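Local atomic coordinates of partner of xrn-2 protein 1 (Caenorhabditis elegans, PDB entry 5FIR), a protein that binds the exoribonuclease xrn-2 through its XTBD domain, stabilising the enzyme, enhancing its activity and so contributing to microRNA turnover. Residues A28-Y37 against K66-I74. Numbering follows the deposited sequence.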
ATOM      1  N   ALA B  28     -15.421 -29.010  15.547  1.00 75.87           N
ATOM      2  CA  ALA B  28     -16.502 -29.425  16.436  1.00 82.51           C
ATOM      3  C   ALA B  28     -17.761 -28.579  16.255  1.00 89.67           C
ATOM      4  O   ALA B  28     -18.884 -29.086  16.376  1.00 95.36           O
ATOM      5  CB  ALA B  28     -16.013 -29.379  17.878  1.00 75.88           C
ATOM      6  N   PHE B  29     -17.601 -27.277  16.013  1.00 86.46           N
ATOM      7  CA  PHE B  29     -18.767 -26.444  15.757  1.00 83.27           C
ATOM      8  C   PHE B  29     -19.438 -26.831  14.448  1.00 89.43           C
ATOM      9  O   PHE B  29     -20.671 -26.925  14.376  1.00 97.33           O
ATOM     10  CB  PHE B  29     -18.367 -24.971  15.760  1.00 75.69           C
ATOM     11  CG  PHE B  29     -19.522 -24.025  15.645  1.00 76.75           C
ATOM     12  CD1 PHE B  29     -20.188 -23.860  14.440  1.00 82.42           C
ATOM     13  CD2 PHE B  29     -19.929 -23.287  16.724  1.00 76.39           C
ATOM     14  CE1 PHE B  29     -21.244 -22.989  14.330  1.00 86.59           C
ATOM     15  CE2 PHE B  29     -20.983 -22.406  16.614  1.00 82.97           C
ATOM     16  CZ  PHE B  29     -21.642 -22.257  15.417  1.00 85.22           C
HETATM   17  N   MSE B  30     -18.655 -27.037  13.402  1.00 85.57           N
HETATM   18  CA  MSE B  30     -19.231 -27.403  12.133  1.00 86.16           C
HETATM   19  C   MSE B  30     -19.908 -28.757  12.258  1.00 85.50           C
HETATM   20  O   MSE B  30     -20.957 -28.973  11.652  1.00 91.08           O
HETATM   21  CB  MSE B  30     -18.171 -27.412  11.043  1.00 94.08           C
HETATM   22  CG  MSE B  30     -17.418 -26.128  10.979  1.00106.33           C
HETATM   23 SE   MSE B  30     -16.510 -25.795   9.305  1.00130.87          SE
HETATM   24  CE  MSE B  30     -18.007 -25.517   8.068  1.00125.09           C
ATOM     25  N   LEU B  31     -19.330 -29.660  13.065  1.00 79.87           N
ATOM     26  CA  LEU B  31     -19.926 -30.991  13.209  1.00 87.98           C
ATOM     27  C   LEU B  31     -21.208 -30.963  14.025  1.00 94.17           C
ATOM     28  O   LEU B  31     -22.132 -31.737  13.747  1.00101.01           O
ATOM     29  CB  LEU B  31     -18.941 -31.977  13.842  1.00 85.47           C
ATOM     30  CG  LEU B  31     -17.789 -32.450  12.950  1.00 85.18           C
ATOM     31  CD1 LEU B  31     -16.652 -33.087  13.748  1.00 81.21           C
ATOM     32  CD2 LEU B  31     -18.321 -33.400  11.874  1.00 84.60           C
ATOM     33  N   ALA B  32     -21.281 -30.088  15.031  1.00 90.49           N
ATOM     34  CA  ALA B  32     -22.467 -30.012  15.877  1.00 88.43           C
ATOM     35  C   ALA B  32     -23.689 -29.443  15.155  1.00 91.56           C
ATOM     36  O   ALA B  32     -24.821 -29.766  15.526  1.00 89.34           O
ATOM     37  CB  ALA B  32     -22.156 -29.164  17.115  1.00 83.59           C
ATOM     38  N   HIS B  33     -23.502 -28.672  14.083  1.00 95.46           N
ATOM     39  CA  HIS B  33     -24.624 -28.019  13.427  1.00 93.09           C
ATOM     40  C   HIS B  33     -24.713 -28.326  11.939  1.00 93.92           C
ATOM     41  O   HIS B  33     -25.615 -27.811  11.273  1.00 93.11           O
ATOM     42  CB  HIS B  33     -24.540 -26.506  13.630  1.00 88.93           C
ATOM     43  CG  HIS B  33     -24.437 -26.081  15.066  1.00 90.83           C
ATOM     44  ND1 HIS B  33     -25.528 -26.041  15.909  1.00 81.24           N
ATOM     45  CD2 HIS B  33     -23.387 -25.626  15.792  1.00 83.50           C
ATOM     46  CE1 HIS B  33     -25.152 -25.594  17.094  1.00 80.56           C
ATOM     47  NE2 HIS B  33     -23.859 -25.334  17.050  1.00 77.97           N
ATOM     48  N   TYR B  34     -23.863 -29.220  11.433  1.00 98.44           N
ATOM     49  CA  TYR B  34     -23.847 -29.595  10.022  1.00 99.74           C
ATOM     50  C   TYR B  34     -25.232 -29.826   9.425  1.00 97.70           C
ATOM     51  O   TYR B  34     -25.574 -29.269   8.379  1.00 96.61           O
ATOM     52  CB  TYR B  34     -22.990 -30.855   9.866  1.00106.42           C
ATOM     53  CG  TYR B  34     -22.779 -31.248   8.431  1.00115.83           C
ATOM     54  CD1 TYR B  34     -21.889 -30.553   7.626  1.00118.96           C
ATOM     55  CD2 TYR B  34     -23.493 -32.298   7.869  1.00121.42           C
ATOM     56  CE1 TYR B  34     -21.708 -30.898   6.304  1.00123.16           C
ATOM     57  CE2 TYR B  34     -23.317 -32.655   6.554  1.00127.09           C
ATOM     58  CZ  TYR B  34     -22.424 -31.951   5.773  1.00129.14           C
ATOM     59  OH  TYR B  34     -22.239 -32.301   4.455  1.00135.06           O
ATOM     60  N   ASP B  35     -26.063 -30.596  10.094  1.00101.60           N
ATOM     61  CA  ASP B  35     -27.336 -30.954   9.498  1.00108.82           C
ATOM     62  C   ASP B  35     -28.388 -29.873   9.653  1.00108.82           C
ATOM     63  O   ASP B  35     -29.572 -30.161   9.468  1.00117.44           O
ATOM     64  CB  ASP B  35     -27.835 -32.266  10.114  1.00115.61           C
ATOM     65  CG  ASP B  35     -26.778 -33.349  10.089  1.00118.92           C
ATOM     66  OD1 ASP B  35     -26.031 -33.389   9.096  1.00122.04           O
ATOM     67  OD2 ASP B  35     -26.685 -34.154  11.047  1.00117.66           O
ATOM     68  N   ASP B  36     -28.011 -28.632   9.931  1.00 99.65           N
ATOM     69  CA  ASP B  36     -29.007 -27.606  10.197  1.00101.00           C
ATOM     70  C   ASP B  36     -28.858 -26.341   9.363  1.00107.99           C
ATOM     71  O   ASP B  36     -29.742 -25.478   9.423  1.00108.59           O
ATOM     72  CB  ASP B  36     -29.011 -27.258  11.696  1.00 96.28           C
ATOM     73  CG  ASP B  36     -29.391 -28.466  12.585  1.00102.08           C
ATOM     74  OD1 ASP B  36     -30.550 -28.934  12.504  1.00104.52           O
ATOM     75  OD2 ASP B  36     -28.523 -28.987  13.328  1.00100.30           O
ATOM     76  N   TYR B  37     -27.774 -26.190   8.605  1.00112.43           N
ATOM     77  CA  TYR B  37     -27.556 -24.993   7.813  1.00115.75           C
ATOM     78  C   TYR B  37     -26.868 -25.409   6.521  1.00114.23           C
ATOM     79  O   TYR B  37     -26.042 -26.337   6.531  1.00112.54           O
ATOM     80  CB  TYR B  37     -26.692 -23.967   8.555  1.00119.10           C
ATOM     81  CG  TYR B  37     -27.310 -23.465   9.834  1.00120.95           C
ATOM     82  CD1 TYR B  37     -27.093 -24.129  11.028  1.00119.99           C
ATOM     83  CD2 TYR B  37     -28.110 -22.326   9.847  1.00123.36           C
ATOM     84  CE1 TYR B  37     -27.659 -23.691  12.196  1.00121.79           C
ATOM     85  CE2 TYR B  37     -28.680 -21.870  11.024  1.00124.82           C
ATOM     86  CZ  TYR B  37     -28.446 -22.561  12.198  1.00124.20           C
ATOM     87  OH  TYR B  37     -28.999 -22.132  13.385  1.00125.00           O
ATOM     88  N   LYS B  66     -26.823 -15.691  19.591  1.00 90.13           N
ATOM     89  CA  LYS B  66     -26.901 -16.885  18.758  1.00 85.69           C
ATOM     90  C   LYS B  66     -25.620 -17.698  18.869  1.00 83.45           C
ATOM     91  O   LYS B  66     -25.659 -18.927  18.984  1.00 77.79           O
ATOM     92  CB  LYS B  66     -27.157 -16.496  17.296  1.00 78.74           C
ATOM     93  CG  LYS B  66     -27.466 -17.669  16.358  1.00 80.12           C
ATOM     94  CD  LYS B  66     -27.689 -17.201  14.930  1.00 76.50           C
ATOM     95  CE  LYS B  66     -28.229 -18.285  13.989  1.00 78.31           C
ATOM     96  NZ  LYS B  66     -29.661 -18.646  14.215  1.00 81.85           N
ATOM     97  N   ILE B  67     -24.468 -17.028  18.800  1.00 84.13           N
ATOM     98  CA  ILE B  67     -23.196 -17.738  18.869  1.00 87.25           C
ATOM     99  C   ILE B  67     -22.872 -18.212  20.285  1.00 95.79           C
ATOM    100  O   ILE B  67     -22.125 -19.185  20.463  1.00 96.72           O
ATOM    101  CB  ILE B  67     -22.105 -16.862  18.247  1.00 81.55           C
ATOM    102  CG1 ILE B  67     -22.249 -16.999  16.746  1.00 83.45           C
ATOM    103  CG2 ILE B  67     -20.739 -17.334  18.612  1.00 85.51           C
ATOM    104  CD1 ILE B  67     -22.306 -18.446  16.317  1.00 84.22           C
ATOM    105  N   ARG B  68     -23.417 -17.556  21.311  1.00 97.52           N
ATOM    106  CA  ARG B  68     -23.313 -18.115  22.655  1.00 97.55           C
ATOM    107  C   ARG B  68     -24.033 -19.451  22.722  1.00 96.76           C
ATOM    108  O   ARG B  68     -23.463 -20.460  23.157  1.00101.31           O
ATOM    109  CB  ARG B  68     -23.884 -17.147  23.691  1.00103.38           C
ATOM    110  CG  ARG B  68     -23.453 -17.455  25.111  1.00109.59           C
ATOM    111  CD  ARG B  68     -24.187 -16.606  26.141  1.00120.82           C
ATOM    112  NE  ARG B  68     -25.164 -17.363  26.937  1.00131.52           N
ATOM    113  CZ  ARG B  68     -26.481 -17.335  26.732  1.00139.32           C
ATOM    114  NH1 ARG B  68     -26.975 -16.586  25.744  1.00141.20           N
ATOM    115  NH2 ARG B  68     -27.304 -18.047  27.506  1.00140.40           N
ATOM    116  N   THR B  69     -25.279 -19.479  22.248  1.00 91.37           N
ATOM    117  CA  THR B  69     -26.081 -20.698  22.268  1.00 88.58           C
ATOM    118  C   THR B  69     -25.448 -21.812  21.437  1.00 88.57           C
ATOM    119  O   THR B  69     -25.329 -22.955  21.896  1.00 87.74           O
ATOM    120  CB  THR B  69     -27.485 -20.385  21.759  1.00 83.72           C
ATOM    121  OG1 THR B  69     -28.106 -19.447  22.642  1.00 85.65           O
ATOM    122  CG2 THR B  69     -28.321 -21.638  21.693  1.00 86.94           C
HETATM  123  N   MSE B  70     -25.054 -21.503  20.206  1.00 90.66           N
HETATM  124  CA  MSE B  70     -24.507 -22.513  19.313  1.00 95.54           C
HETATM  125  C   MSE B  70     -23.183 -22.989  19.855  1.00 94.04           C
HETATM  126  O   MSE B  70     -22.928 -24.185  19.931  1.00104.66           O
HETATM  127  CB  MSE B  70     -24.333 -21.968  17.896  1.00104.11           C
HETATM  128  CG  MSE B  70     -25.607 -21.400  17.273  1.00110.65           C
HETATM  129 SE   MSE B  70     -25.508 -21.228  15.341  1.00112.12          SE
HETATM  130  CE  MSE B  70     -25.932 -23.034  14.850  1.00113.48           C
ATOM    131  N   GLY B  71     -22.354 -22.039  20.268  1.00 85.81           N
ATOM    132  CA  GLY B  71     -21.046 -22.384  20.799  1.00 86.54           C
ATOM    133  C   GLY B  71     -21.064 -23.089  22.146  1.00 83.94           C
ATOM    134  O   GLY B  71     -20.037 -23.662  22.532  1.00 82.05           O
ATOM    135  N   ALA B  72     -22.195 -23.079  22.848  1.00 78.20           N
ATOM    136  CA  ALA B  72     -22.242 -23.651  24.186  1.00 84.41           C
ATOM    137  C   ALA B  72     -21.860 -25.114  24.152  1.00 87.68           C
ATOM    138  O   ALA B  72     -22.401 -25.894  23.360  1.00 91.95           O
ATOM    139  CB  ALA B  72     -23.632 -23.491  24.796  1.00 83.93           C
ATOM    140  N   GLY B  73     -20.880 -25.472  24.972  1.00 87.25           N
ATOM    141  CA  GLY B  73     -20.539 -26.860  25.127  1.00 84.25           C
ATOM    142  C   GLY B  73     -19.499 -27.383  24.182  1.00 82.16           C
ATOM    143  O   GLY B  73     -19.172 -28.560  24.243  1.00 97.59           O
ATOM    144  N   ILE B  74     -18.969 -26.569  23.296  1.00 90.17           N
ATOM    145  CA  ILE B  74     -17.996 -27.106  22.361  1.00 85.51           C
ATOM    146  C   ILE B  74     -16.603 -26.953  22.966  1.00 85.57           C
ATOM    147  O   ILE B  74     -15.614 -26.762  22.274  1.00 88.16           O
ATOM    148  CB  ILE B  74     -18.206 -26.439  20.993  1.00 84.02           C
ATOM    149  CG1 ILE B  74     -19.615 -26.815  20.533  1.00 82.64           C
ATOM    150  CG2 ILE B  74     -17.332 -27.020  19.958  1.00 84.23           C
ATOM    151  CD1 ILE B  74     -20.404 -25.754  19.912  1.00 75.72           C
TER
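Met-70, present as selenomethionine, reaches from the last full turn of helix 61-71 in among Phe-29, His-33 and Tyr-37. Its CG is anti to the carbonyl carbon and the chain bends at its end (chi3 82°), which brings CE over one face of the His-33 ring, 3.4 Å from the ring centroid, in a CH-pi contact. CE also meets Tyr-37 CE1, while SE lies obliquely to the Phe-29 and Tyr-37 rings in Met-aromatic contacts. Nearer the helix backbone, Met-70 CB is 3.6 Å from Phe-29 CE2.

The imidazole of His-33 is held on several sides. Ala-32 CB lies against the face opposite CE, and in the ring plane NE2 donates to Met-70 O at 3.2 Å, approaching above the carbonyl plane instead of along a lone pair. His-33 CD2 in turn sits over the centre of the Phe-29 ring. With its CG anti to the backbone N (chi1 -174°), Phe-29 extends across to Ile-67, Phe-29 CZ lying 4.0 Å from Ile-67 CD1, and stacks with Phe-49 of helix 39-55.

In this all-helical XTBD, the part of the protein needed for binding xrn-2, segments 28-33 of helix 20-33 and 66-71 of helix 61-71 cross at 86°, with axes 11.3 Å apart at closest approach. Past helix 61-71, a type II beta turn from Gly-71 to Ile-74 brings the chain back, so that Ile-74 CG2 meets Ala-28 CB and Ile-74 CD1 approaches Phe-29 CD2.

Against the close-packed cluster of Met-70, Phe-29 and His-33, the first two buried, packing is looser at the Lys-66 edge, where Lys-66 and Tyr-37 are both partly exposed and Lys-66 NZ comes no nearer than 3.6 Å to Tyr-37 OH.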